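Local coordinates for protein nitrate reductase (Ulva prolifera, PDB 5YLY) that probably passes electrons from NADH through its bound FAD, as the cytochrome b5 reductase domain of an enzyme that reduces nitrate to nitrite, at residues L64-H69 with Y178-A183. Residues are numbered along the deposited sequence; the frame is centred on the assembly and turned at random.
Sequences LPTGKH and YQVMKA
The side-chain amide of Q179 reaches from helix 174-185 into the turn at 65-68 and hydrogen-bonds to the turn's backbone through both amide heteroatoms, at G67 and K68. OE1 of Q179 accepts a hydrogen bond from N of G67 at 2.7 Å. The bond is almost straight (177°), although the donor is tilted 27° from the carbonyl plane of the amide. NE2 of Q179 donates to O of K68 over 3.1 Å, nearly in line with that C=O. With CG anti to the backbone N (chi1 -179°) and the chain extended beyond it, Q179 stands well off the helix, and the paired bonds fix which way round its amide is turned. P65 to K68 form a type II beta turn, closed by a hydrogen bond from K68 N to P65 O (3.1 Å), with G67 at its third position, where positive phi suits glycine.

Van der Waals contacts surround these bonds. CD2 of L64 packs against the amide nitrogen NE2 of Q179 at 3.5 Å, and the methyl CG2 of T66 rests on the helix, 3.5 Å from CB of A183 and 4.0 Å from CG2 of V180.

T91, probably an FAD-binding residue, also touches Q179, and H69, just after the turn, contacts the flavin cofactor. The contact thus joins a loop of the FAD-binding beta-barrel to a helix of the Rossmann-like NAD-binding domain, across the interdomain interface characteristic of the ferredoxin-NADP+ reductase fold.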
loop_
_atom_site.group_PDB
_atom_site.type_symbol
_atom_site.label_atom_id
_atom_site.label_comp_id
_atom_site.label_asym_id
_atom_site.label_seq_id
_atom_site.Cartn_x
_atom_site.Cartn_y
_atom_site.Cartn_z
ATOM N N LEU A 64 2.158 7.577 -12.467
ATOM C CA LEU A 64 1.297 7.163 -11.366
ATOM C C LEU A 64 1.385 8.230 -10.279
ATOM O O LEU A 64 2.377 8.258 -9.533
ATOM C CB LEU A 64 1.713 5.773 -10.786
ATOM C CG LEU A 64 0.774 5.216 -9.680
ATOM C CD1 LEU A 64 -0.665 4.976 -10.227
ATOM C CD2 LEU A 64 1.332 3.904 -9.089
ATOM N N PRO A 65 0.366 9.095 -10.138
ATOM C CA PRO A 65 0.405 10.104 -9.066
ATOM C C PRO A 65 0.344 9.459 -7.681
ATOM O O PRO A 65 -0.227 8.379 -7.510
ATOM C CB PRO A 65 -0.858 10.950 -9.331
ATOM C CG PRO A 65 -1.205 10.708 -10.766
ATOM C CD PRO A 65 -0.862 9.234 -10.943
ATOM N N THR A 66 0.958 10.124 -6.692
ATOM C CA THR A 66 0.993 9.626 -5.313
ATOM C C THR A 66 -0.427 9.586 -4.781
ATOM O O THR A 66 -1.104 10.598 -4.830
ATOM C CB THR A 66 1.875 10.519 -4.436
ATOM O OG1 THR A 66 3.155 10.666 -5.058
ATOM C CG2 THR A 66 2.019 9.960 -3.019
ATOM N N GLY A 67 -0.829 8.427 -4.251
ATOM C CA GLY A 67 -2.188 8.212 -3.750
ATOM C C GLY A 67 -3.027 7.345 -4.680
ATOM O O GLY A 67 -4.090 6.847 -4.287
ATOM N N LYS A 68 -2.524 7.117 -5.909
ATOM C CA LYS A 68 -3.195 6.316 -6.920
ATOM C C LYS A 68 -2.538 4.931 -7.127
ATOM O O LYS A 68 -1.389 4.686 -6.723
ATOM C CB LYS A 68 -3.332 7.105 -8.224
ATOM C CG LYS A 68 -4.087 8.429 -7.942
ATOM C CD LYS A 68 -4.720 9.043 -9.154
ATOM C CE LYS A 68 -5.424 10.333 -8.777
ATOM N NZ LYS A 68 -6.086 10.929 -9.958
ATOM N N HIS A 69 -3.298 4.015 -7.749
ATOM C CA HIS A 69 -2.824 2.637 -8.003
ATOM C C HIS A 69 -3.156 2.236 -9.457
ATOM O O HIS A 69 -3.623 3.067 -10.242
ATOM C CB HIS A 69 -3.491 1.675 -6.983
ATOM C CG HIS A 69 -4.990 1.571 -7.100
ATOM N ND1 HIS A 69 -5.835 2.376 -6.351
ATOM C CD2 HIS A 69 -5.742 0.700 -7.822
ATOM C CE1 HIS A 69 -7.070 2.002 -6.670
ATOM N NE2 HIS A 69 -7.061 0.988 -7.542
ATOM N N TYR A 178 2.946 2.723 1.865
ATOM C CA TYR A 178 4.382 2.758 1.548
ATOM C C TYR A 178 4.696 3.781 0.404
ATOM O O TYR A 178 5.653 4.549 0.493
ATOM C CB TYR A 178 4.806 1.335 1.180
ATOM C CG TYR A 178 6.292 1.139 1.016
ATOM C CD1 TYR A 178 7.173 1.385 2.067
ATOM C CD2 TYR A 178 6.824 0.710 -0.193
ATOM C CE1 TYR A 178 8.552 1.188 1.922
ATOM C CE2 TYR A 178 8.196 0.457 -0.332
ATOM C CZ TYR A 178 9.058 0.712 0.723
ATOM O OH TYR A 178 10.414 0.469 0.563
ATOM N N GLN A 179 3.848 3.836 -0.610
ATOM C CA GLN A 179 4.039 4.762 -1.729
ATOM C C GLN A 179 3.981 6.236 -1.212
ATOM O O GLN A 179 4.836 7.069 -1.567
ATOM C CB GLN A 179 2.939 4.538 -2.795
ATOM C CG GLN A 179 3.085 5.456 -4.015
ATOM C CD GLN A 179 1.759 5.664 -4.667
ATOM O OE1 GLN A 179 0.884 6.307 -4.104
ATOM N NE2 GLN A 179 1.540 5.056 -5.824
ATOM N N VAL A 180 2.975 6.538 -0.356
ATOM C CA VAL A 180 2.811 7.888 0.215
ATOM C C VAL A 180 3.973 8.201 1.163
ATOM O O VAL A 180 4.536 9.308 1.104
ATOM C CB VAL A 180 1.403 8.053 0.884
ATOM C CG1 VAL A 180 1.254 9.445 1.530
ATOM C CG2 VAL A 180 0.297 7.856 -0.152
ATOM N N MET A 181 4.368 7.223 2.008
ATOM C CA MET A 181 5.491 7.421 2.945
ATOM C C MET A 181 6.758 7.775 2.174
ATOM O O MET A 181 7.430 8.731 2.513
ATOM C CB MET A 181 5.754 6.122 3.753
ATOM C CG MET A 181 4.636 5.800 4.711
ATOM S SD MET A 181 4.919 4.140 5.420
ATOM C CE MET A 181 6.258 4.562 6.571
ATOM N N LYS A 182 7.068 7.028 1.119
ATOM C CA LYS A 182 8.269 7.350 0.335
ATOM C C LYS A 182 8.186 8.716 -0.356
ATOM O O LYS A 182 9.174 9.470 -0.365
ATOM C CB LYS A 182 8.526 6.269 -0.690
ATOM C CG LYS A 182 9.054 4.982 -0.048
ATOM C CD LYS A 182 9.060 3.873 -1.088
ATOM C CE LYS A 182 10.175 4.024 -2.075
ATOM N NZ LYS A 182 10.041 3.021 -3.155
ATOM N N ALA A 183 7.016 9.049 -0.908
ATOM C CA ALA A 183 6.837 10.338 -1.610
ATOM C C ALA A 183 7.087 11.516 -0.659
ATOM O O ALA A 183 7.680 12.520 -1.058
ATOM C CB ALA A 183 5.431 10.429 -2.176
#